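Long-range contacts in HIGH potential IRON sulfur protein (Ectothiorhodospira shaposhnikovii, PDB 1HPI), which carries electrons in anaerobic electron transport of photosynthetic bacteria, using a single high-potential [4Fe-4S] cluster: residues Leu4-Pro9 against Tyr16-Ser21; Glu30-Leu35 against Asn62-Ala67. All blocks are in the same frame, centred on the assembly; numbering follows the deposited sequence.

Both contacts join irregular loops of the HiPIP fold, and each contains buried and solvent-facing residues. Contact 1 brings the chain between strand 2-3 and helix 9-13 against the loop after that helix; its inner end is L4 on Y16, a cluster-pocket residue, and its outer end is a carboxylate held by a backbone N-H and water. Contact 2 lies nearer the centre of the chain and supplies two cysteine ligands, with an indole-amide bond and a weak backbone bond in place of the CH-pi packing of contact 1. Residues 16-21 and 62-67 also meet directly: R17 N lies 3.0 Å from W64 O, a probable hydrogen bond.

Contact 1: residues Leu4-Pro9 against Tyr16-Ser21; sequences LSEDDP and YRHDAS
With chi1 near 180° in both L4 and Y16, each side chain extends away from its own backbone nitrogen, and the two pass one another antiparallel so that L4 CD2 sits over the centre of the phenol ring. The methyl is 3.7 Å from the Y16 ring centroid, a CH-pi contact almost on the ring normal. E6 reaches out as an extended chain and lays CG over one face of the H18 imidazole, toward one side of the ring and 3.9 Å from the centroid. Beyond it, E6 OE2 accepts the backbone N-H of H18 at 2.7 Å through its anti lone pair, in a nearly straight bond (168°). The same oxygen accepts a hydrogen bond from a water, which in turn accepts from D19 N, while a second water donates to both E6 O and Y16 O. In the HiPIP fold these two loops flank the short helix 9-13, and Y16 is the aromatic residue that reaches from here to the iron-sulfur cluster, touching C65 as well. Its hydroxyl is gripped by H18 ND1, with Y16 OH 2.8 Å away, and by the backbone of S60 in strand 57-60. L4 O lies at the imidazole edge, 3.1 Å from H18 CE1, and W48 meets the ring edge-to-face. Were E6 cut back to an alanine, H18 N would probably lose its carboxylate acceptor and the imidazole face on which CG rests would be uncovered. R17 contributes its aliphatic part, with CD 3.9 Å from E6 OE2.

Contact 2: residues Glu30-Leu35 against Asn62-Ala67; sequences EGQTCL and NGWCTA. With SF4 (iron/sulfur cluster), chain B.
Q32 and W64 run alongside each other in the same direction, the amide and indole planes only 12° apart, on two of the cysteine-bearing loops around the [4Fe-4S] cluster in the HiPIP fold. W64 NE1 donates to Q32 OE1 at 2.9 Å; the N-H points at a lone pair in the carbonyl plane, although the oxygen stands 21° out of the indole plane. E29 N adds a weak second bond to that oxygen. Nearer the backbone, Q32 CB packs 3.7 Å from W64 CD1. Y28 meets the indole edge-to-face, W68 meets it with planes about 20° apart, and H25 is more steeply inclined.

Where the two segments pass, G63 O receives a weak bond from C34 N as well as a CA-H contact from T33. C34 holds SG beside its backbone N, hence anti to the carbonyl carbon, which turns the sulfur toward the cluster and takes C34 SG within 3.5 Å of G63 C. C34 SG and C65 SG bind different irons of the cube, with C37 and C51 completing the four ligands. On the second of these thiolates, A67 N donates a hydrogen bond to C65 SG at 3.3 Å, while C65 SG binds FE4 at 2.2 Å.

Contact 1: residues Leu4-Pro9 against Tyr16-Ser21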
ATOM      1  N   LEU A   4      -5.622  -7.221   2.629  1.00  6.45           N
ATOM      2  CA  LEU A   4      -6.508  -6.070   2.771  1.00  5.91           C
ATOM      3  C   LEU A   4      -7.415  -5.987   1.539  1.00 13.55           C
ATOM      4  O   LEU A   4      -6.991  -6.299   0.425  1.00 11.21           O
ATOM      5  CB  LEU A   4      -5.608  -4.815   2.691  1.00  6.88           C
ATOM      6  CG  LEU A   4      -6.318  -3.465   2.804  1.00  8.23           C
ATOM      7  CD1 LEU A   4      -7.018  -3.342   4.156  1.00  7.79           C
ATOM      8  CD2 LEU A   4      -5.285  -2.355   2.644  1.00  9.43           C
ATOM      9  N   SER A   5      -8.654  -5.542   1.700  1.00  8.85           N
ATOM     10  CA  SER A   5      -9.556  -5.399   0.572  1.00 13.41           C
ATOM     11  C   SER A   5      -9.646  -3.908   0.229  1.00 15.95           C
ATOM     12  O   SER A   5      -9.607  -3.065   1.113  1.00 13.13           O
ATOM     13  CB  SER A   5     -10.947  -5.924   0.910  1.00 15.22           C
ATOM     14  OG  SER A   5     -11.878  -5.455  -0.048  1.00 22.59           O
ATOM     15  N   GLU A   6      -9.766  -3.541  -1.041  1.00 11.21           N
ATOM     16  CA  GLU A   6      -9.867  -2.136  -1.398  1.00  9.72           C
ATOM     17  C   GLU A   6     -11.117  -1.481  -0.845  1.00 10.57           C
ATOM     18  O   GLU A   6     -11.173  -0.264  -0.708  1.00 16.42           O
ATOM     19  CB  GLU A   6      -9.804  -1.947  -2.921  1.00 11.07           C
ATOM     20  CG  GLU A   6      -8.369  -1.983  -3.456  1.00 13.00           C
ATOM     21  CD  GLU A   6      -8.412  -1.741  -4.929  1.00 28.87           C
ATOM     22  OE1 GLU A   6      -9.462  -1.612  -5.528  1.00 26.32           O
ATOM     23  OE2 GLU A   6      -7.238  -1.682  -5.492  1.00 11.25           O
ATOM     24  N   ASP A   7     -12.132  -2.273  -0.527  1.00 11.74           N
ATOM     25  CA  ASP A   7     -13.320  -1.648   0.013  1.00 12.00           C
ATOM     26  C   ASP A   7     -13.352  -1.708   1.512  1.00 18.92           C
ATOM     27  O   ASP A   7     -14.364  -1.360   2.108  1.00 22.85           O
ATOM     28  CB  ASP A   7     -14.682  -2.163  -0.447  1.00 26.58           C
ATOM     29  CG  ASP A   7     -14.642  -2.754  -1.801  1.00 35.30           C
ATOM     30  OD1 ASP A   7     -14.429  -1.865  -2.748  1.00100.00           O
ATOM     31  OD2 ASP A   7     -14.724  -3.948  -1.979  1.00 92.93           O
ATOM     32  N   ASP A   8     -12.277  -2.154   2.129  1.00 12.39           N
ATOM     33  CA  ASP A   8     -12.346  -2.161   3.561  1.00  9.14           C
ATOM     34  C   ASP A   8     -12.328  -0.685   3.940  1.00 11.75           C
ATOM     35  O   ASP A   8     -11.632   0.111   3.321  1.00 11.95           O
ATOM     36  CB  ASP A   8     -11.098  -2.821   4.135  1.00  8.57           C
ATOM     37  CG  ASP A   8     -11.178  -3.177   5.595  1.00100.00           C
ATOM     38  OD1 ASP A   8     -10.837  -2.189   6.384  1.00 67.31           O
ATOM     39  OD2 ASP A   8     -11.526  -4.275   5.994  1.00100.00           O
ATOM     40  N   PRO A   9     -13.082  -0.299   4.948  1.00 10.57           N
ATOM     41  CA  PRO A   9     -13.106   1.089   5.351  1.00 13.92           C
ATOM     42  C   PRO A   9     -11.719   1.662   5.651  1.00 12.39           C
ATOM     43  O   PRO A   9     -11.459   2.817   5.320  1.00 10.93           O
ATOM     44  CB  PRO A   9     -14.072   1.186   6.528  1.00 16.32           C
ATOM     45  CG  PRO A   9     -14.777  -0.158   6.628  1.00 14.64           C
ATOM     46  CD  PRO A   9     -14.002  -1.131   5.761  1.00 19.32           C
ATOM     47  N   TYR A  16      -6.328   3.579  -0.552  1.00 10.33           N
ATOM     48  CA  TYR A  16      -5.480   2.488  -0.973  1.00  9.04           C
ATOM     49  C   TYR A  16      -5.940   1.767  -2.236  1.00  8.86           C
ATOM     50  O   TYR A  16      -7.125   1.553  -2.444  1.00  9.93           O
ATOM     51  CB  TYR A  16      -5.372   1.465   0.179  1.00  9.18           C
ATOM     52  CG  TYR A  16      -4.779   0.132  -0.245  1.00  6.65           C
ATOM     53  CD1 TYR A  16      -3.397  -0.050  -0.202  1.00  9.03           C
ATOM     54  CD2 TYR A  16      -5.579  -0.927  -0.680  1.00  8.07           C
ATOM     55  CE1 TYR A  16      -2.821  -1.260  -0.587  1.00  8.84           C
ATOM     56  CE2 TYR A  16      -5.026  -2.148  -1.066  1.00  7.06           C
ATOM     57  CZ  TYR A  16      -3.639  -2.303  -1.022  1.00  6.74           C
ATOM     58  OH  TYR A  16      -3.064  -3.491  -1.403  1.00  7.36           O
ATOM     59  N   ARG A  17      -4.987   1.372  -3.075  1.00  6.61           N
ATOM     60  CA  ARG A  17      -5.255   0.630  -4.302  1.00 10.92           C
ATOM     61  C   ARG A  17      -4.244  -0.510  -4.393  1.00 10.13           C
ATOM     62  O   ARG A  17      -3.081  -0.318  -4.061  1.00  7.78           O
ATOM     63  CB  ARG A  17      -5.061   1.411  -5.590  1.00  3.72           C
ATOM     64  CG  ARG A  17      -6.027   2.564  -5.739  1.00 10.25           C
ATOM     65  CD  ARG A  17      -7.492   2.157  -5.775  1.00 20.37           C
ATOM     66  NE  ARG A  17      -8.305   3.351  -5.578  1.00 89.91           N
ATOM     67  CZ  ARG A  17      -8.873   3.665  -4.416  1.00100.00           C
ATOM     68  NH1 ARG A  17      -8.750   2.889  -3.347  1.00100.00           N
ATOM     69  NH2 ARG A  17      -9.593   4.777  -4.310  1.00100.00           N
ATOM     70  N   HIS A  18      -4.660  -1.689  -4.849  1.00  5.79           N
ATOM     71  CA  HIS A  18      -3.722  -2.797  -4.978  1.00  4.58           C
ATOM     72  C   HIS A  18      -2.732  -2.558  -6.126  1.00  8.27           C
ATOM     73  O   HIS A  18      -1.637  -3.128  -6.147  1.00 10.00           O
ATOM     74  CB  HIS A  18      -4.470  -4.080  -5.357  1.00  4.77           C
ATOM     75  CG  HIS A  18      -5.357  -4.642  -4.308  1.00 10.58           C
ATOM     76  ND1 HIS A  18      -4.945  -4.761  -2.993  1.00 12.71           N
ATOM     77  CD2 HIS A  18      -6.627  -5.116  -4.409  1.00 12.70           C
ATOM     78  CE1 HIS A  18      -5.968  -5.307  -2.334  1.00  9.89           C
ATOM     79  NE2 HIS A  18      -6.991  -5.529  -3.149  1.00 11.96           N
ATOM     80  N   ASP A  19      -3.127  -1.726  -7.107  1.00  9.56           N
ATOM     81  CA  ASP A  19      -2.306  -1.397  -8.280  1.00  6.88           C
ATOM     82  C   ASP A  19      -2.175   0.122  -8.370  1.00  5.86           C
ATOM     83  O   ASP A  19      -3.133   0.835  -8.675  1.00  8.06           O
ATOM     84  CB  ASP A  19      -2.984  -1.946  -9.558  1.00  9.27           C
ATOM     85  CG  ASP A  19      -2.279  -1.732 -10.878  1.00 11.35           C
ATOM     86  OD1 ASP A  19      -1.140  -1.090 -10.815  1.00 10.43           O
ATOM     87  OD2 ASP A  19      -2.731  -2.152 -11.922  1.00 18.72           O
ATOM     88  N   ALA A  20      -0.973   0.601  -8.081  1.00 10.24           N
ATOM     89  CA  ALA A  20      -0.648   2.018  -8.084  1.00  6.79           C
ATOM     90  C   ALA A  20      -0.941   2.680  -9.403  1.00 15.46           C
ATOM     91  O   ALA A  20      -1.297   3.849  -9.464  1.00 12.44           O
ATOM     92  CB  ALA A  20       0.819   2.208  -7.746  1.00  7.99           C
ATOM     93  N   SER A  21      -0.779   1.903 -10.457  1.00 11.68           N
ATOM     94  CA  SER A  21      -1.021   2.430 -11.773  1.00 19.25           C
ATOM     95  C   SER A  21      -2.444   2.940 -11.913  1.00 21.67           C
ATOM     96  O   SER A  21      -2.743   3.673 -12.844  1.00 18.39           O
ATOM     97  CB  SER A  21      -0.617   1.457 -12.875  1.00 16.31           C
ATOM     98  OG  SER A  21      -1.681   0.555 -13.104  1.00 22.94           O
TER
HETATM   99  O   HOH W   1      -6.111  -1.517  -7.855  1.00 14.69           O
HETATM  100  O   HOH W   2      -9.590   1.906  -1.292  1.00 16.01           O

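Contact 2: residues Glu30-Leu35 against Asn62-Ala67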
ATOM      1  N   GLU A  30       4.397   8.821 -10.088  1.00 11.47           N
ATOM      2  CA  GLU A  30       4.692   7.542 -10.696  1.00 14.79           C
ATOM      3  C   GLU A  30       5.988   6.953 -10.178  1.00 10.35           C
ATOM      4  O   GLU A  30       7.015   7.619 -10.109  1.00 13.86           O
ATOM      5  CB  GLU A  30       4.579   7.597 -12.227  1.00 15.15           C
ATOM      6  CG  GLU A  30       3.088   7.592 -12.613  1.00 22.60           C
ATOM      7  CD  GLU A  30       2.814   7.780 -14.074  1.00 26.90           C
ATOM      8  OE1 GLU A  30       3.855   7.528 -14.826  1.00100.00           O
ATOM      9  OE2 GLU A  30       1.733   8.138 -14.502  1.00 23.51           O
ATOM     10  N   GLY A  31       5.920   5.686  -9.801  1.00 11.85           N
ATOM     11  CA  GLY A  31       7.074   4.990  -9.271  1.00  9.26           C
ATOM     12  C   GLY A  31       6.897   4.675  -7.788  1.00 14.37           C
ATOM     13  O   GLY A  31       7.602   3.841  -7.230  1.00 18.33           O
ATOM     14  N   GLN A  32       5.963   5.347  -7.128  1.00  8.68           N
ATOM     15  CA  GLN A  32       5.747   5.078  -5.714  1.00 10.49           C
ATOM     16  C   GLN A  32       4.882   3.835  -5.588  1.00 12.87           C
ATOM     17  O   GLN A  32       3.817   3.757  -6.207  1.00  9.53           O
ATOM     18  CB  GLN A  32       4.981   6.236  -5.040  1.00 11.41           C
ATOM     19  CG  GLN A  32       5.704   7.594  -5.114  1.00 10.14           C
ATOM     20  CD  GLN A  32       4.899   8.746  -4.524  1.00 10.34           C
ATOM     21  OE1 GLN A  32       3.699   8.633  -4.226  1.00 12.49           O
ATOM     22  NE2 GLN A  32       5.561   9.886  -4.362  1.00 16.16           N
ATOM     23  N   THR A  33       5.326   2.871  -4.783  1.00  7.95           N
ATOM     24  CA  THR A  33       4.586   1.639  -4.563  1.00  7.27           C
ATOM     25  C   THR A  33       4.822   1.184  -3.128  1.00  6.84           C
ATOM     26  O   THR A  33       5.726   1.683  -2.448  1.00  5.81           O
ATOM     27  CB  THR A  33       5.004   0.473  -5.496  1.00 10.09           C
ATOM     28  OG1 THR A  33       6.345   0.134  -5.218  1.00 12.62           O
ATOM     29  CG2 THR A  33       4.833   0.835  -6.968  1.00  9.61           C
ATOM     30  N   CYS A  34       4.012   0.219  -2.682  1.00  6.93           N
ATOM     31  CA  CYS A  34       4.175  -0.279  -1.337  1.00  7.29           C
ATOM     32  C   CYS A  34       5.587  -0.829  -1.227  1.00 16.59           C
ATOM     33  O   CYS A  34       6.274  -0.648  -0.224  1.00  7.36           O
ATOM     34  CB  CYS A  34       3.167  -1.397  -1.013  1.00  4.28           C
ATOM     35  SG  CYS A  34       1.480  -0.778  -0.922  1.00  7.82           S
ATOM     36  N   LEU A  35       6.011  -1.506  -2.291  1.00 10.36           N
ATOM     37  CA  LEU A  35       7.337  -2.093  -2.324  1.00 11.76           C
ATOM     38  C   LEU A  35       8.445  -1.124  -1.940  1.00 20.82           C
ATOM     39  O   LEU A  35       9.395  -1.510  -1.255  1.00 13.59           O
ATOM     40  CB  LEU A  35       7.610  -2.867  -3.628  1.00  9.30           C
ATOM     41  CG  LEU A  35       8.812  -3.814  -3.564  1.00 19.77           C
ATOM     42  CD1 LEU A  35       8.662  -4.858  -2.462  1.00 19.21           C
ATOM     43  CD2 LEU A  35       8.942  -4.523  -4.903  1.00 27.11           C
ATOM     44  N   ASN A  62       2.567  -3.953  -5.192  1.00  5.14           N
ATOM     45  CA  ASN A  62       2.437  -3.000  -6.283  1.00  8.49           C
ATOM     46  C   ASN A  62       1.401  -1.923  -6.019  1.00 11.83           C
ATOM     47  O   ASN A  62       1.064  -1.174  -6.935  1.00 10.37           O
ATOM     48  CB  ASN A  62       1.964  -3.685  -7.574  1.00 15.15           C
ATOM     49  CG  ASN A  62       2.797  -4.890  -7.902  1.00 27.58           C
ATOM     50  OD1 ASN A  62       2.292  -6.020  -7.925  1.00 55.85           O
ATOM     51  ND2 ASN A  62       4.082  -4.650  -8.141  1.00 26.61           N
ATOM     52  N   GLY A  63       0.898  -1.854  -4.788  1.00  9.54           N
ATOM     53  CA  GLY A  63      -0.122  -0.879  -4.411  1.00  5.80           C
ATOM     54  C   GLY A  63       0.383   0.494  -3.975  1.00  4.37           C
ATOM     55  O   GLY A  63       1.547   0.849  -4.166  1.00  7.16           O
ATOM     56  N   TRP A  64      -0.525   1.266  -3.379  1.00  6.38           N
ATOM     57  CA  TRP A  64      -0.212   2.607  -2.915  1.00  7.16           C
ATOM     58  C   TRP A  64      -1.335   3.140  -2.042  1.00  7.57           C
ATOM     59  O   TRP A  64      -2.469   2.715  -2.188  1.00  9.31           O
ATOM     60  CB  TRP A  64      -0.121   3.545  -4.152  1.00  5.93           C
ATOM     61  CG  TRP A  64       0.307   4.949  -3.837  1.00  7.70           C
ATOM     62  CD1 TRP A  64       1.579   5.405  -3.810  1.00 10.33           C
ATOM     63  CD2 TRP A  64      -0.527   6.074  -3.525  1.00  9.67           C
ATOM     64  NE1 TRP A  64       1.602   6.738  -3.487  1.00  9.84           N
ATOM     65  CE2 TRP A  64       0.320   7.179  -3.313  1.00  9.42           C
ATOM     66  CE3 TRP A  64      -1.900   6.246  -3.404  1.00  6.51           C
ATOM     67  CZ2 TRP A  64      -0.185   8.444  -2.986  1.00 13.96           C
ATOM     68  CZ3 TRP A  64      -2.395   7.489  -3.080  1.00  7.00           C
ATOM     69  CH2 TRP A  64      -1.550   8.577  -2.874  1.00  1.93           C
ATOM     70  N   CYS A  65      -1.029   4.075  -1.157  1.00  8.95           N
ATOM     71  CA  CYS A  65      -2.011   4.704  -0.297  1.00  8.20           C
ATOM     72  C   CYS A  65      -1.414   6.056   0.050  1.00  8.75           C
ATOM     73  O   CYS A  65      -0.219   6.290  -0.182  1.00  4.80           O
ATOM     74  CB  CYS A  65      -2.463   3.911   0.952  1.00  3.13           C
ATOM     75  SG  CYS A  65      -1.331   4.059   2.359  1.00  7.35           S
ATOM     76  N   THR A  66      -2.233   6.941   0.600  1.00  9.41           N
ATOM     77  CA  THR A  66      -1.795   8.285   0.969  1.00 10.28           C
ATOM     78  C   THR A  66      -0.688   8.352   2.013  1.00 11.82           C
ATOM     79  O   THR A  66      -0.018   9.382   2.156  1.00  9.30           O
ATOM     80  CB  THR A  66      -2.976   9.211   1.337  1.00  6.53           C
ATOM     81  OG1 THR A  66      -3.633   8.707   2.490  1.00  6.81           O
ATOM     82  CG2 THR A  66      -3.960   9.349   0.182  1.00  6.41           C
ATOM     83  N   ALA A  67      -0.489   7.259   2.751  1.00  9.67           N
ATOM     84  CA  ALA A  67       0.552   7.227   3.755  1.00 10.28           C
ATOM     85  C   ALA A  67       1.902   6.855   3.140  1.00  7.21           C
ATOM     86  O   ALA A  67       2.890   6.678   3.850  1.00  7.87           O
ATOM     87  CB  ALA A  67       0.206   6.327   4.932  1.00  6.98           C
TER
HETATM   88 FE1  SF4 B  80       1.561   0.612   0.837  1.00  8.54          FE
HETATM   89 FE2  SF4 B  80       3.106   2.365   2.266  1.00 10.35          FE
HETATM   90 FE3  SF4 B  80       1.383   0.651   3.530  1.00  9.58          FE
HETATM   91 FE4  SF4 B  80       0.392   2.698   2.024  1.00  8.32          FE
HETATM   92  S1  SF4 B  80       1.672   2.882   3.867  1.00  8.26           S
HETATM   93  S2  SF4 B  80      -0.325   0.565   2.018  1.00  8.80           S
HETATM   94  S3  SF4 B  80       1.919   2.824   0.419  1.00  7.13           S
HETATM   95  S4  SF4 B  80       3.166   0.083   2.264  1.00  8.22           S